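Local coordinates for protein thiol peroxidase (Mycobacterium tuberculosis, PDB 1Y25) that probably reduces hydrogen peroxide and organic hydroperoxides to water and alcohols, using thiol chemistry and thioredoxin as the reductant, at residues Ser60-Arg65 and Ala151-Tyr156; Thr66-Ala71 and Glu96-Val101. The protein carries 1 engineered substitution. One frame throughout, in Å; residues are numbered along the deposited sequence.

Contact 1: Ser60-Arg65 and Ala151-Tyr156; sequences SATSVR and AQEPNY. Engineered in segment 60-65: Ser60 (natural residue Cys). With ACT (acetate ion), chain C.
Tyr156 reaches from the start of helix 156-163 to Ser63 on helix 58-74, near the active-site end of a thioredoxin-fold peroxiredoxin. Its CB is directed at the helix, and with CG anti to the carbonyl carbon (chi1 -50°) the phenol end lands on Ser63. From CB the side chain runs to a ring whose one face carries Pro154 O, 3.5 Å above its plane and offset toward the rim. Further out, Tyr156 CE2 comes 3.8 Å from Ser63 CA. At the tip, Tyr156 OH lies 3.3 Å from Ser63 CA, which sits at the ring edge, near its plane. No hydrogen bond joins the two segments, so the meeting is one of packing.

Pro154 adds a second touch. Pro154 CD lies 4.0 Å from Ser63 CB. The hydroxyl of Ser63 sits between the backbone N and the carbonyl carbon (chi1 73°) and donates to Ser60 O. Val64 N also donates to that carbonyl, so two donors grip it. Asn50 is a further partner of Ser63 OG.

The chain of Glu153 is extended beyond CG, and its end comes up to the helix. There the carboxylate lies beside the methyl of Thr62, with Glu153 OE2 3.7 Å from Thr62 CG2. The two side chains run obliquely to one another. The hydroxyl of Thr62 instead bonds Pro58 O in its own helix. Glu153 OE1 lies at the edge of the Tyr156 ring, in its plane.

Ser60 is engineered and replaces the cysteine predicted to form the sulfenic acid. It does not touch 151-156. An acetate ion, probably from the crystallisation liquor, lies beside it, also bonded by Arg130, Thr57 and Val59. One acetate oxygen, O, accepts from both Ser60 N at 3.0 Å and Ser60 OG at 2.9 Å.

Contact 2: Thr66-Ala71 and Glu96-Val101; sequences TFDERA and EGTENV
Asp68 OD1 accepts two backbone N-H groups from the loop before strand 101-105. The stronger bond comes from Asn100 N, 2.9 Å from Asp68 OD1. It uses the syn lone pair of OD1, on the side of the other carboxylate oxygen, and is bent, with an angle of 134° at the hydrogen. The second, from Val101 N to Asp68 OD1 at 3.2 Å, is weak. One carboxylate oxygen thus holds two successive amides of the loop. The negative charge probably strengthens this grip.

The torsions of Asp68 explain its reach. CG stands anti to the backbone N (chi1 -168°), and this carries the carboxylate from the flank of the helix to the loop. There it lies across Thr98. Asp68 CG is 3.6 Å from Thr98 CB, and Asp68 OD2 is 3.4 Å from Thr98 CA. Thr98 is the centre of an inverse gamma turn, two residues before the amide of Asn100.

The CB of Asn100 is directed at the helix. Asn100 CB comes to 3.1 Å from Asp68 OD1, a close approach that goes with the bond from Asn100 N. The two side chains meet at about a right angle, with the amide and carboxylate planes 84° apart. The amide makes no hydrogen bond to the carboxylate. Asn100 also touches Ala72, further along the same helix.

Packing takes over at Val101. Val101 CG1 lies against the helix backbone, 3.9 Å from Asp68 N. Val101 CG1 also meets Phe67 CB at 4.4 Å. The Phe67 ring leads away from the loop, toward Leu48, Asn50 and Leu160. Val101 also meets Val78 and Cys80 of the neighbouring strand 78-82.

A helix carboxylate thus holds the loop that leads into edge strand 101-105, where helix 58-74 packs on the central sheet of the thioredoxin fold.

In the fold
Both contacts use helix 58-74, the first its early turns and the second the turns that follow. Both are partly buried. Contact 1 lies closer to the chain centre, about 10 Å against 14 Å between centres, and holds the active-site position. It joins the helix to the loop before helix 156-163 by packing alone. Contact 2 joins the helix to the loop before strand 101-105 and buries more surface. There a carboxylate bonds backbone amides. The two contacts touch through a salt bridge between Arg65 NE and Glu96 OE1, 2.7 Å long. The rings of Tyr156 and Phe67 also meet edge-to-face, and Val64 packs on Val101.

Contact 1: Ser60-Arg65 and Ala151-Tyr156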
ATOM      1  N   SER A  60       8.859   1.619  24.171  1.00 22.74           N
ATOM      2  CA  SER A  60       9.587   1.164  23.022  1.00 22.37           C
ATOM      3  C   SER A  60      10.520   0.000  23.416  1.00 22.25           C
ATOM      4  O   SER A  60      10.520  -1.010  22.793  1.00 23.29           O
ATOM      5  CB  SER A  60      10.462   2.311  22.471  1.00 23.08           C
ATOM      6  OG  SER A  60       9.776   3.423  21.908  1.00 18.91           O
ATOM      7  N   ALA A  61      11.347   0.200  24.456  1.00 21.88           N
ATOM      8  CA  ALA A  61      12.227  -0.829  24.987  1.00 21.46           C
ATOM      9  C   ALA A  61      11.439  -2.071  25.409  1.00 21.63           C
ATOM     10  O   ALA A  61      11.844  -3.189  25.091  1.00 21.91           O
ATOM     11  CB  ALA A  61      13.079  -0.247  26.138  1.00 21.92           C
ATOM     12  N   THR A  62      10.271  -1.870  26.027  1.00 21.71           N
ATOM     13  CA  THR A  62       9.410  -2.941  26.381  1.00 22.16           C
ATOM     14  C   THR A  62       8.875  -3.743  25.222  1.00 21.43           C
ATOM     15  O   THR A  62       8.873  -4.932  25.311  1.00 20.87           O
ATOM     16  CB  THR A  62       8.320  -2.507  27.296  1.00 23.51           C
ATOM     17  OG1 THR A  62       8.939  -2.089  28.507  1.00 24.05           O
ATOM     18  CG2 THR A  62       7.345  -3.670  27.588  1.00 23.12           C
ATOM     19  N   SER A  63       8.531  -3.087  24.125  1.00 22.51           N
ATOM     20  CA  SER A  63       8.090  -3.750  22.926  1.00 22.27           C
ATOM     21  C   SER A  63       9.184  -4.638  22.316  1.00 22.37           C
ATOM     22  O   SER A  63       8.907  -5.718  21.881  1.00 23.53           O
ATOM     23  CB  SER A  63       7.509  -2.760  21.893  1.00 21.30           C
ATOM     24  OG  SER A  63       8.495  -1.983  21.278  1.00 21.13           O
ATOM     25  N   VAL A  64      10.415  -4.173  22.326  1.00 23.12           N
ATOM     26  CA  VAL A  64      11.559  -4.933  21.839  1.00 23.13           C
ATOM     27  C   VAL A  64      11.786  -6.187  22.650  1.00 23.88           C
ATOM     28  O   VAL A  64      11.916  -7.256  22.085  1.00 23.16           O
ATOM     29  CB  VAL A  64      12.825  -4.090  21.815  1.00 23.01           C
ATOM     30  CG1 VAL A  64      14.035  -4.954  21.494  1.00 26.00           C
ATOM     31  CG2 VAL A  64      12.689  -2.826  20.806  1.00 22.85           C
ATOM     32  N   ARG A  65      11.800  -6.049  23.990  1.00 23.72           N
ATOM     33  CA  ARG A  65      11.933  -7.192  24.869  1.00 22.81           C
ATOM     34  C   ARG A  65      10.777  -8.200  24.643  1.00 22.42           C
ATOM     35  O   ARG A  65      10.991  -9.416  24.670  1.00 21.21           O
ATOM     36  CB  ARG A  65      11.962  -6.754  26.320  1.00 22.66           C
ATOM     37  CG  ARG A  65      13.057  -5.777  26.617  1.00 20.86           C
ATOM     38  CD  ARG A  65      13.099  -5.532  28.062  1.00 24.12           C
ATOM     39  NE  ARG A  65      13.969  -4.427  28.329  1.00 25.89           N
ATOM     40  CZ  ARG A  65      13.608  -3.206  28.723  1.00 22.30           C
ATOM     41  NH1 ARG A  65      12.347  -2.884  28.986  1.00 20.30           N
ATOM     42  NH2 ARG A  65      14.572  -2.321  28.916  1.00 17.49           N
ATOM     43  N   ALA A 151       2.418   6.620  24.330  1.00 27.16           N
ATOM     44  CA  ALA A 151       2.589   5.983  25.617  1.00 26.87           C
ATOM     45  C   ALA A 151       2.051   4.541  25.694  1.00 26.20           C
ATOM     46  O   ALA A 151       2.315   3.881  26.620  1.00 27.89           O
ATOM     47  CB  ALA A 151       1.973   6.865  26.758  1.00 26.92           C
ATOM     48  N   GLN A 152       1.343   4.044  24.709  1.00 27.23           N
ATOM     49  CA  GLN A 152       0.705   2.734  24.748  1.00 26.86           C
ATOM     50  C   GLN A 152       1.577   1.728  23.952  1.00 26.28           C
ATOM     51  O   GLN A 152       2.294   2.061  22.998  1.00 24.34           O
ATOM     52  CB  GLN A 152      -0.655   2.879  24.048  1.00 29.06           C
ATOM     53  CG  GLN A 152      -1.647   1.679  24.012  1.00 27.78           C
ATOM     54  CD  GLN A 152      -2.905   1.967  23.151  1.00 29.71           C
ATOM     55  OE1 GLN A 152      -3.283   1.177  22.186  1.00 27.59           O
ATOM     56  NE2 GLN A 152      -3.557   3.092  23.478  1.00 28.55           N
ATOM     57  N   GLU A 153       1.523   0.478  24.365  1.00 26.17           N
ATOM     58  CA  GLU A 153       2.244  -0.585  23.731  1.00 25.44           C
ATOM     59  C   GLU A 153       1.468  -1.086  22.545  1.00 23.58           C
ATOM     60  O   GLU A 153       0.233  -0.976  22.465  1.00 24.05           O
ATOM     61  CB  GLU A 153       2.521  -1.721  24.721  1.00 27.15           C
ATOM     62  CG  GLU A 153       3.555  -1.477  25.810  1.00 27.30           C
ATOM     63  CD  GLU A 153       3.701  -2.752  26.661  1.00 26.42           C
ATOM     64  OE1 GLU A 153       3.820  -3.836  26.140  1.00 25.02           O
ATOM     65  OE2 GLU A 153       3.738  -2.690  27.870  1.00 29.14           O
ATOM     66  N   PRO A 154       2.185  -1.686  21.593  1.00 23.01           N
ATOM     67  CA  PRO A 154       1.472  -2.246  20.489  1.00 23.57           C
ATOM     68  C   PRO A 154       0.737  -3.555  20.842  1.00 22.65           C
ATOM     69  O   PRO A 154       0.945  -4.202  21.893  1.00 18.26           O
ATOM     70  CB  PRO A 154       2.549  -2.485  19.438  1.00 25.15           C
ATOM     71  CG  PRO A 154       3.810  -2.587  20.207  1.00 23.81           C
ATOM     72  CD  PRO A 154       3.631  -1.909  21.521  1.00 22.01           C
ATOM     73  N   ASN A 155      -0.178  -3.897  19.960  1.00 23.76           N
ATOM     74  CA  ASN A 155      -0.900  -5.130  20.084  1.00 26.01           C
ATOM     75  C   ASN A 155      -0.017  -6.276  19.563  1.00 27.20           C
ATOM     76  O   ASN A 155      -0.004  -6.590  18.339  1.00 29.62           O
ATOM     77  CB  ASN A 155      -2.251  -5.022  19.302  1.00 26.70           C
ATOM     78  CG  ASN A 155      -3.188  -6.163  19.582  1.00 23.08           C
ATOM     79  OD1 ASN A 155      -2.788  -7.297  19.895  1.00 26.24           O
ATOM     80  ND2 ASN A 155      -4.437  -5.885  19.451  1.00 26.42           N
ATOM     81  N   TYR A 156       0.726  -6.895  20.462  1.00 27.09           N
ATOM     82  CA  TYR A 156       1.602  -8.024  20.076  1.00 26.30           C
ATOM     83  C   TYR A 156       0.794  -9.196  19.455  1.00 26.14           C
ATOM     84  O   TYR A 156       1.147  -9.732  18.407  1.00 25.42           O
ATOM     85  CB  TYR A 156       2.434  -8.549  21.277  1.00 24.79           C
ATOM     86  CG  TYR A 156       3.165  -7.445  22.025  1.00 23.30           C
ATOM     87  CD1 TYR A 156       2.676  -6.986  23.224  1.00 19.92           C
ATOM     88  CD2 TYR A 156       4.365  -6.834  21.500  1.00 20.67           C
ATOM     89  CE1 TYR A 156       3.329  -5.877  23.905  1.00 20.52           C
ATOM     90  CE2 TYR A 156       5.027  -5.843  22.228  1.00 19.67           C
ATOM     91  CZ  TYR A 156       4.457  -5.332  23.390  1.00 20.89           C
ATOM     92  OH  TYR A 156       5.047  -4.337  24.111  1.00 21.99           O
TER
HETATM   93  C   ACT C1200       8.149   5.627  24.876  1.00 31.16           C
HETATM   94  O   ACT C1200       8.439   4.606  24.155  1.00 29.64           O
HETATM   95  OXT ACT C1200       8.135   5.356  26.109  1.00 31.04           O
HETATM   96  CH3 ACT C1200       7.912   7.038  24.383  1.00 30.75           C

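Contact 2: Thr66-Ala71 and Glu96-Val101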
ATOM      1  N   THR A  66       9.558  -7.711  24.471  1.00 22.13           N
ATOM      2  CA  THR A  66       8.392  -8.604  24.346  1.00 22.63           C
ATOM      3  C   THR A  66       8.407  -9.339  23.002  1.00 22.91           C
ATOM      4  O   THR A  66       8.112 -10.529  22.939  1.00 23.93           O
ATOM      5  CB  THR A  66       7.093  -7.800  24.504  1.00 23.50           C
ATOM      6  OG1 THR A  66       7.077  -7.147  25.796  1.00 24.62           O
ATOM      7  CG2 THR A  66       5.856  -8.682  24.315  1.00 21.38           C
ATOM      8  N   PHE A  67       8.684  -8.633  21.908  1.00 23.40           N
ATOM      9  CA  PHE A  67       8.867  -9.326  20.599  1.00 23.94           C
ATOM     10  C   PHE A  67      10.041 -10.321  20.566  1.00 25.23           C
ATOM     11  O   PHE A  67       9.926 -11.400  20.012  1.00 24.21           O
ATOM     12  CB  PHE A  67       8.950  -8.330  19.469  1.00 24.47           C
ATOM     13  CG  PHE A  67       7.587  -7.788  19.022  1.00 24.32           C
ATOM     14  CD1 PHE A  67       6.588  -8.642  18.521  1.00 25.94           C
ATOM     15  CD2 PHE A  67       7.332  -6.429  19.047  1.00 29.65           C
ATOM     16  CE1 PHE A  67       5.340  -8.128  18.080  1.00 24.38           C
ATOM     17  CE2 PHE A  67       6.110  -5.894  18.607  1.00 21.49           C
ATOM     18  CZ  PHE A  67       5.133  -6.732  18.131  1.00 25.90           C
ATOM     19  N   ASP A  68      11.128 -10.003  21.238  1.00 25.93           N
ATOM     20  CA  ASP A  68      12.254 -10.895  21.306  1.00 27.24           C
ATOM     21  C   ASP A  68      11.885 -12.211  21.922  1.00 29.65           C
ATOM     22  O   ASP A  68      12.238 -13.268  21.393  1.00 29.92           O
ATOM     23  CB  ASP A  68      13.387 -10.287  22.124  1.00 27.04           C
ATOM     24  CG  ASP A  68      14.678 -11.065  21.973  1.00 26.00           C
ATOM     25  OD1 ASP A  68      15.185 -11.025  20.833  1.00 28.39           O
ATOM     26  OD2 ASP A  68      15.175 -11.684  22.958  1.00 29.93           O
ATOM     27  N   GLU A  69      11.224 -12.125  23.063  1.00 32.92           N
ATOM     28  CA  GLU A  69      10.778 -13.254  23.820  1.00 35.45           C
ATOM     29  C   GLU A  69       9.845 -14.156  22.958  1.00 36.92           C
ATOM     30  O   GLU A  69      10.042 -15.344  22.857  1.00 37.48           O
ATOM     31  CB  GLU A  69      10.158 -12.685  25.099  1.00 35.68           C
ATOM     32  CG  GLU A  69       9.515 -13.676  26.052  1.00 39.03           C
ATOM     33  CD  GLU A  69       7.956 -13.771  25.861  1.00 47.12           C
ATOM     34  OE1 GLU A  69       7.303 -12.725  25.441  1.00 53.59           O
ATOM     35  OE2 GLU A  69       7.405 -14.882  26.135  1.00 47.46           O
ATOM     36  N   ARG A  70       8.903 -13.565  22.243  1.00 38.52           N
ATOM     37  CA  ARG A  70       7.985 -14.275  21.392  1.00 40.32           C
ATOM     38  C   ARG A  70       8.583 -14.820  20.092  1.00 42.14           C
ATOM     39  O   ARG A  70       8.287 -15.945  19.716  1.00 43.78           O
ATOM     40  CB  ARG A  70       6.796 -13.374  21.066  1.00 40.02           C
ATOM     41  CG  ARG A  70       6.092 -12.843  22.299  1.00 41.10           C
ATOM     42  CD  ARG A  70       5.295 -13.940  23.038  1.00 44.48           C
ATOM     43  NE  ARG A  70       3.934 -13.913  22.519  1.00 45.55           N
ATOM     44  CZ  ARG A  70       3.359 -14.870  21.812  1.00 48.19           C
ATOM     45  NH1 ARG A  70       4.000 -16.022  21.573  1.00 49.81           N
ATOM     46  NH2 ARG A  70       2.116 -14.675  21.349  1.00 46.66           N
ATOM     47  N   ALA A  71       9.411 -14.044  19.410  1.00 43.83           N
ATOM     48  CA  ALA A  71       9.940 -14.422  18.093  1.00 45.03           C
ATOM     49  C   ALA A  71      10.946 -15.536  18.283  1.00 47.35           C
ATOM     50  O   ALA A  71      11.212 -16.305  17.343  1.00 49.14           O
ATOM     51  CB  ALA A  71      10.631 -13.240  17.414  1.00 44.44           C
ATOM     52  N   GLU A  96      20.856  -5.946  26.813  1.00 22.75           N
ATOM     53  CA  GLU A  96      19.640  -6.740  27.212  1.00 24.18           C
ATOM     54  C   GLU A  96      19.640  -8.248  26.824  1.00 24.79           C
ATOM     55  O   GLU A  96      18.876  -9.064  27.361  1.00 25.27           O
ATOM     56  CB  GLU A  96      18.367  -6.005  26.720  1.00 25.19           C
ATOM     57  CG  GLU A  96      18.350  -4.498  27.033  1.00 26.22           C
ATOM     58  CD  GLU A  96      17.594  -4.165  28.336  1.00 31.19           C
ATOM     59  OE1 GLU A  96      16.606  -4.867  28.589  1.00 27.12           O
ATOM     60  OE2 GLU A  96      17.985  -3.190  29.074  1.00 32.14           O
ATOM     61  N   GLY A  97      20.548  -8.642  25.939  1.00 26.12           N
ATOM     62  CA  GLY A  97      20.651  -9.996  25.483  1.00 27.60           C
ATOM     63  C   GLY A  97      19.478 -10.356  24.569  1.00 29.28           C
ATOM     64  O   GLY A  97      19.143 -11.515  24.487  1.00 28.38           O
ATOM     65  N   THR A  98      18.923  -9.362  23.879  1.00 30.57           N
ATOM     66  CA  THR A  98      17.843  -9.527  22.928  1.00 33.57           C
ATOM     67  C   THR A  98      18.447  -9.783  21.579  1.00 35.09           C
ATOM     68  O   THR A  98      18.548  -8.860  20.764  1.00 32.24           O
ATOM     69  CB  THR A  98      16.863  -8.274  22.812  1.00 32.63           C
ATOM     70  OG1 THR A  98      17.606  -7.089  22.656  1.00 36.52           O
ATOM     71  CG2 THR A  98      16.004  -8.056  24.123  1.00 34.28           C
ATOM     72  N   GLU A  99      18.800 -11.064  21.389  1.00 36.18           N
ATOM     73  CA  GLU A  99      19.472 -11.580  20.173  1.00 39.03           C
ATOM     74  C   GLU A  99      18.584 -12.061  18.976  1.00 39.57           C
ATOM     75  O   GLU A  99      19.141 -12.388  17.879  1.00 40.51           O
ATOM     76  CB  GLU A  99      20.295 -12.815  20.552  1.00 40.29           C
ATOM     77  CG  GLU A  99      21.741 -12.550  21.049  1.00 43.69           C
ATOM     78  CD  GLU A  99      22.519 -13.869  21.100  1.00 44.52           C
ATOM     79  OE1 GLU A  99      21.883 -14.907  20.732  1.00 50.71           O
ATOM     80  OE2 GLU A  99      23.717 -13.881  21.519  1.00 50.94           O
ATOM     81  N   ASN A 100      17.264 -12.185  19.209  1.00 38.34           N
ATOM     82  CA  ASN A 100      16.304 -12.631  18.214  1.00 37.02           C
ATOM     83  C   ASN A 100      15.666 -11.554  17.344  1.00 36.06           C
ATOM     84  O   ASN A 100      15.127 -11.860  16.312  1.00 38.07           O
ATOM     85  CB  ASN A 100      15.238 -13.446  18.898  1.00 38.23           C
ATOM     86  CG  ASN A 100      15.856 -14.651  19.619  1.00 41.04           C
ATOM     87  OD1 ASN A 100      15.485 -15.757  19.337  1.00 44.78           O
ATOM     88  ND2 ASN A 100      16.874 -14.419  20.469  1.00 40.05           N
ATOM     89  N   VAL A 101      15.719 -10.311  17.765  1.00 32.66           N
ATOM     90  CA  VAL A 101      15.265  -9.204  16.946  1.00 31.49           C
ATOM     91  C   VAL A 101      16.449  -8.716  16.145  1.00 30.48           C
ATOM     92  O   VAL A 101      17.603  -8.986  16.489  1.00 32.00           O
ATOM     93  CB  VAL A 101      14.627  -8.077  17.790  1.00 30.56           C
ATOM     94  CG1 VAL A 101      13.251  -8.562  18.364  1.00 28.74           C
ATOM     95  CG2 VAL A 101      15.629  -7.580  18.910  1.00 29.11           C
TER